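Local coordinates for protein Sec-alkylsulfatase (PDB 4AXH) that hydrolyses secondary alkyl sulfates enantioselectively at a two-zinc site, inverting the configuration to release homochiral (S)-alcohols, at residues G186-I191 with T260-N265; T152-R157 with N256-L261. All coordinates share one frame; numbering follows the deposited sequence.

Both contacts hold one irregular length of chain, 256-265, which follows helix 222-233 and leads into strand 266-268, against two other parts of the metallo-beta-lactamase domain. Their centres lie about 9 Å apart and they share Thr-260 and Leu-261. Along the chain, 152-157, which opens helix 153-164, comes first; 186-191, just after the zinc ligands Asp-183 and His-184, comes next; the common partner follows. Its earlier half meets the helix start in interaction 2 and its later half the turn in interaction 1. The two earlier segments also pack on each other, Ala-156 on Gly-187 and Ala-153 on Gly-190, giving a three-way junction near the metal site without regular strand pairing.

Interaction 1 of 2, residues G186-I191 with T260-N265; sequences GGARGI and TLVAPN
The hydroxyl of Thr-260 is gripped twice by 186-191: OG1 donates to the carbonyl oxygen of Gly-186 at 2.9 Å and accepts the backbone N-H of Arg-189 at 3.0 Å. With chi1 at 80°, OG1 lies between its own backbone N and carbonyl carbon, facing the turn. Gly-186 O in turn serves two donors of the same residue. Thr-260 N reaches Gly-186 O at 2.6 Å, tilted modestly from the carbonyl plane, whereas OG1 stands well above that plane. One threonine thus ties down both the carbonyl before the short helix 188-191 and an amide within it. The segment begins two residues after the last histidine of the HxHxDH zinc-binding motif of the metallo-beta-lactamase fold, and the Gly-186 position lies about 11 Å from a zinc ion. Beyond the hydroxyl, the Arg-189 side chain bends at chi3 and folds back over the partner chain. Its guanidinium lays one face, off-centre, over Thr-260 CB, which is 3.5 Å from Arg-189 NH1. Arg-189 NH2 makes a weak, poorly aligned bond to Leu-261 O at 2.9 Å. Farther along, Val-262 CG1 touches Ala-188 CB at 3.6 Å and the aliphatic part of Arg-189, while Val-197 and Glu-194 of helix 194-199 pack against the same valine. Tyr-177 OH holds the carbonyl of Val-262.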
loop_
_atom_site.group_PDB
_atom_site.type_symbol
_atom_site.label_atom_id
_atom_site.label_comp_id
_atom_site.label_asym_id
_atom_site.label_seq_id
_atom_site.Cartn_x
_atom_site.Cartn_y
_atom_site.Cartn_z
ATOM N N GLY A 186 -6.425 -25.618 0.224
ATOM C CA GLY A 186 -5.240 -26.466 0.134
ATOM C C GLY A 186 -5.379 -27.960 0.205
ATOM O O GLY A 186 -4.558 -28.670 -0.360
ATOM N N GLY A 187 -6.379 -28.440 0.925
ATOM C CA GLY A 187 -6.601 -29.869 1.100
ATOM C C GLY A 187 -7.742 -30.470 0.321
ATOM O O GLY A 187 -8.060 -31.647 0.524
ATOM N N ALA A 188 -8.331 -29.695 -0.612
ATOM C CA ALA A 188 -9.419 -30.155 -1.473
ATOM C C ALA A 188 -9.148 -31.522 -2.174
ATOM O O ALA A 188 -9.926 -32.454 -1.930
ATOM C CB ALA A 188 -9.773 -29.082 -2.479
ATOM N N ARG A 189 -8.014 -31.686 -2.916
ATOM C CA ARG A 189 -7.653 -32.949 -3.612
ATOM C C ARG A 189 -7.412 -34.167 -2.728
ATOM O O ARG A 189 -7.340 -35.285 -3.230
ATOM C CB ARG A 189 -6.503 -32.767 -4.625
ATOM C CG ARG A 189 -6.861 -33.205 -6.056
ATOM C CD ARG A 189 -5.717 -32.995 -7.026
ATOM N NE ARG A 189 -5.610 -31.617 -7.521
ATOM C CZ ARG A 189 -4.581 -30.777 -7.313
ATOM N NH1 ARG A 189 -3.519 -31.167 -6.602
ATOM N NH2 ARG A 189 -4.594 -29.557 -7.842
ATOM N N GLY A 190 -7.326 -33.959 -1.416
ATOM C CA GLY A 190 -7.116 -35.053 -0.470
ATOM C C GLY A 190 -8.417 -35.712 -0.087
ATOM O O GLY A 190 -8.424 -36.856 0.391
ATOM N N ILE A 191 -9.535 -35.015 -0.318
ATOM C CA ILE A 191 -10.871 -35.536 0.020
ATOM C C ILE A 191 -11.875 -35.578 -1.164
ATOM O O ILE A 191 -12.850 -36.341 -1.107
ATOM C CB ILE A 191 -11.452 -34.871 1.295
ATOM C CG1 ILE A 191 -11.511 -33.321 1.123
ATOM C CG2 ILE A 191 -10.622 -35.306 2.523
ATOM C CD1 ILE A 191 -12.209 -32.574 2.118
ATOM N N THR A 260 -3.016 -28.385 -2.484
ATOM C CA THR A 260 -3.804 -28.652 -3.681
ATOM C C THR A 260 -4.675 -27.475 -4.078
ATOM O O THR A 260 -4.926 -26.579 -3.272
ATOM C CB THR A 260 -4.656 -29.949 -3.503
ATOM O OG1 THR A 260 -5.823 -29.662 -2.732
ATOM C CG2 THR A 260 -3.868 -31.129 -2.917
ATOM N N LEU A 261 -5.149 -27.496 -5.327
ATOM C CA LEU A 261 -6.033 -26.480 -5.868
ATOM C C LEU A 261 -7.043 -27.145 -6.775
ATOM O O LEU A 261 -6.687 -27.546 -7.872
ATOM C CB LEU A 261 -5.234 -25.437 -6.650
ATOM C CG LEU A 261 -5.715 -24.008 -6.555
ATOM C CD1 LEU A 261 -4.581 -23.034 -6.898
ATOM C CD2 LEU A 261 -6.911 -23.775 -7.420
ATOM N N VAL A 262 -8.280 -27.323 -6.317
ATOM C CA VAL A 262 -9.315 -27.851 -7.191
ATOM C C VAL A 262 -10.281 -26.739 -7.585
ATOM O O VAL A 262 -10.937 -26.144 -6.730
ATOM C CB VAL A 262 -9.921 -29.268 -6.944
ATOM C CG1 VAL A 262 -9.136 -30.091 -5.928
ATOM C CG2 VAL A 262 -11.415 -29.237 -6.661
ATOM N N ALA A 263 -10.274 -26.388 -8.877
ATOM C CA ALA A 263 -11.091 -25.325 -9.444
ATOM C C ALA A 263 -12.554 -25.370 -9.015
ATOM O O ALA A 263 -13.156 -26.448 -9.012
ATOM C CB ALA A 263 -10.992 -25.348 -10.949
ATOM N N PRO A 264 -13.141 -24.214 -8.624
ATOM C CA PRO A 264 -14.565 -24.195 -8.256
ATOM C C PRO A 264 -15.521 -24.425 -9.439
ATOM O O PRO A 264 -15.179 -24.245 -10.606
ATOM C CB PRO A 264 -14.759 -22.803 -7.657
ATOM C CG PRO A 264 -13.381 -22.238 -7.499
ATOM C CD PRO A 264 -12.563 -22.858 -8.543
ATOM N N ASN A 265 -16.726 -24.845 -9.095
ATOM C CA ASN A 265 -17.852 -25.177 -9.953
ATOM C C ASN A 265 -18.679 -23.896 -10.143
ATOM O O ASN A 265 -18.798 -23.394 -11.255
ATOM C CB ASN A 265 -18.699 -26.181 -9.178
ATOM C CG ASN A 265 -19.267 -27.290 -9.959
ATOM O OD1 ASN A 265 -18.769 -28.406 -9.892
ATOM N ND2 ASN A 265 -20.396 -27.041 -10.616
#

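Interaction 2 of 2, residues T152-R157 with N256-L261; sequences TAETAR and NATNTL
Thr-152 meets the loop with its methyl group, CG2 lying 3.4 Å from Ala-257 CB and 3.6 Å from Asn-259 ND2. That amide nitrogen is turned to its hydrogen-bond partner Thr-151 O, just before the segment, and the methyl packs beside it. Thr-152 occupies the N-cap position of helix 153-164, which follows strand 144-147 in the mixed sheet of the metallo-beta-lactamase fold; the contact joins this helix start to the long loop before strand 266-268. The Thr-152 hydroxyl is hydrogen-bonded to that of Thr-155, which also pairs with Asp-131. Thr-152 CA makes a bent CA-H...O contact with Thr-258 O. Ala-153 then gives the main backbone link: its N-H, at the start of the helix, reaches Thr-258 O (N to O 3.0 Å), nearly along the C=O axis. The loop carbonyl thereby takes up a first-turn amide. Ala-153 CB rests 3.3 Å from Thr-258 OG1. At Glu-154 the side chain begins beside its own backbone N (chi1 -56°) and bends at chi2 (86°), which swings the carboxylate back to the loop, where it crosses the Thr-258 side chain at about a right angle. Glu-154 OE1 accepts the N-H of Thr-258 (OE1 to N 3.2 Å) through its syn lone pair, nearly straight at 177°. The hydroxyl OG1 of Thr-258 adds a weak bond to the carboxylate, whose two oxygens both lie within its range. The negative charge sits near a helix N-terminus, which would tend to stabilise it. Thr-155, Ala-156 and Arg-157 do not touch the loop: the last two pack on Ile-191 of helix 188-191, while Thr-155 touches Val-83 of strand 82-85, which also meets Ala-257, so that strand and short helix border the contact.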
loop_
_atom_site.group_PDB
_atom_site.type_symbol
_atom_site.label_atom_id
_atom_site.label_comp_id
_atom_site.label_asym_id
_atom_site.label_seq_id
_atom_site.Cartn_x
_atom_site.Cartn_y
_atom_site.Cartn_z
ATOM N N THR A 152 -3.714 -28.689 3.906
ATOM C CA THR A 152 -3.065 -29.808 3.252
ATOM C C THR A 152 -3.978 -30.998 3.042
ATOM O O THR A 152 -4.963 -31.169 3.763
ATOM C CB THR A 152 -1.811 -30.189 4.023
ATOM O OG1 THR A 152 -2.178 -30.888 5.217
ATOM C CG2 THR A 152 -0.940 -28.979 4.373
ATOM N N ALA A 153 -3.638 -31.850 2.068
ATOM C CA ALA A 153 -4.417 -33.049 1.748
ATOM C C ALA A 153 -4.447 -34.024 2.939
ATOM O O ALA A 153 -5.493 -34.641 3.219
ATOM C CB ALA A 153 -3.825 -33.706 0.507
ATOM N N GLU A 154 -3.312 -34.122 3.669
ATOM C CA GLU A 154 -3.161 -35.002 4.843
ATOM C C GLU A 154 -4.020 -34.546 6.005
ATOM O O GLU A 154 -4.626 -35.387 6.669
ATOM C CB GLU A 154 -1.675 -35.160 5.267
ATOM C CG GLU A 154 -0.746 -35.677 4.175
ATOM C CD GLU A 154 -0.194 -34.588 3.282
ATOM O OE1 GLU A 154 -0.696 -33.445 3.360
ATOM O OE2 GLU A 154 0.726 -34.876 2.486
ATOM N N THR A 155 -4.112 -33.217 6.229
ATOM C CA THR A 155 -4.950 -32.666 7.292
ATOM C C THR A 155 -6.436 -32.753 6.948
ATOM O O THR A 155 -7.235 -33.196 7.788
ATOM C CB THR A 155 -4.393 -31.351 7.886
ATOM O OG1 THR A 155 -4.296 -30.356 6.877
ATOM C CG2 THR A 155 -3.036 -31.537 8.564
ATOM N N ALA A 156 -6.796 -32.441 5.689
ATOM C CA ALA A 156 -8.168 -32.578 5.177
ATOM C C ALA A 156 -8.681 -33.998 5.391
ATOM O O ALA A 156 -9.781 -34.197 5.909
ATOM C CB ALA A 156 -8.197 -32.251 3.703
ATOM N N ARG A 157 -7.846 -34.981 5.046
ATOM C CA ARG A 157 -8.131 -36.407 5.209
ATOM C C ARG A 157 -8.286 -36.786 6.674
ATOM O O ARG A 157 -9.247 -37.465 7.022
ATOM C CB ARG A 157 -7.032 -37.265 4.520
ATOM C CG ARG A 157 -7.357 -38.735 4.374
ATOM C CD ARG A 157 -8.336 -39.035 3.252
ATOM N NE ARG A 157 -9.740 -38.845 3.643
ATOM C CZ ARG A 157 -10.444 -39.733 4.326
ATOM N NH1 ARG A 157 -9.885 -40.880 4.709
ATOM N NH2 ARG A 157 -11.705 -39.474 4.662
ATOM N N ASN A 256 5.919 -30.559 5.946
ATOM C CA ASN A 256 6.138 -31.674 5.015
ATOM C C ASN A 256 4.842 -32.181 4.334
ATOM O O ASN A 256 4.657 -33.393 4.135
ATOM C CB ASN A 256 6.872 -32.824 5.753
ATOM C CG ASN A 256 8.146 -32.415 6.447
ATOM O OD1 ASN A 256 9.127 -32.052 5.799
ATOM N ND2 ASN A 256 8.157 -32.471 7.786
ATOM N N ALA A 257 3.960 -31.258 3.944
ATOM C CA ALA A 257 2.685 -31.677 3.382
ATOM C C ALA A 257 2.373 -31.238 1.950
ATOM O O ALA A 257 3.175 -30.542 1.308
ATOM C CB ALA A 257 1.577 -31.299 4.326
ATOM N N THR A 258 1.212 -31.668 1.436
ATOM C CA THR A 258 0.842 -31.369 0.061
ATOM C C THR A 258 -0.292 -30.329 -0.029
ATOM O O THR A 258 -1.343 -30.518 0.593
ATOM C CB THR A 258 0.524 -32.683 -0.664
ATOM O OG1 THR A 258 -0.618 -33.260 -0.040
ATOM C CG2 THR A 258 1.657 -33.699 -0.570
ATOM N N ASN A 259 -0.073 -29.242 -0.811
ATOM C CA ASN A 259 -1.063 -28.197 -1.054
ATOM C C ASN A 259 -1.680 -28.386 -2.451
ATOM O O ASN A 259 -0.979 -28.559 -3.462
ATOM C CB ASN A 259 -0.464 -26.799 -0.898
ATOM C CG ASN A 259 0.308 -26.590 0.381
ATOM O OD1 ASN A 259 1.505 -26.253 0.375
ATOM N ND2 ASN A 259 -0.344 -26.832 1.512
ATOM N N THR A 260 -3.016 -28.385 -2.484
ATOM C CA THR A 260 -3.804 -28.652 -3.681
ATOM C C THR A 260 -4.675 -27.475 -4.078
ATOM O O THR A 260 -4.926 -26.579 -3.272
ATOM C CB THR A 260 -4.656 -29.949 -3.503
ATOM O OG1 THR A 260 -5.823 -29.662 -2.732
ATOM C CG2 THR A 260 -3.868 -31.129 -2.917
ATOM N N LEU A 261 -5.149 -27.496 -5.327
ATOM C CA LEU A 261 -6.033 -26.480 -5.868
ATOM C C LEU A 261 -7.043 -27.145 -6.775
ATOM O O LEU A 261 -6.687 -27.546 -7.872
ATOM C CB LEU A 261 -5.234 -25.437 -6.650
ATOM C CG LEU A 261 -5.715 -24.008 -6.555
ATOM C CD1 LEU A 261 -4.581 -23.034 -6.898
ATOM C CD2 LEU A 261 -6.911 -23.775 -7.420
#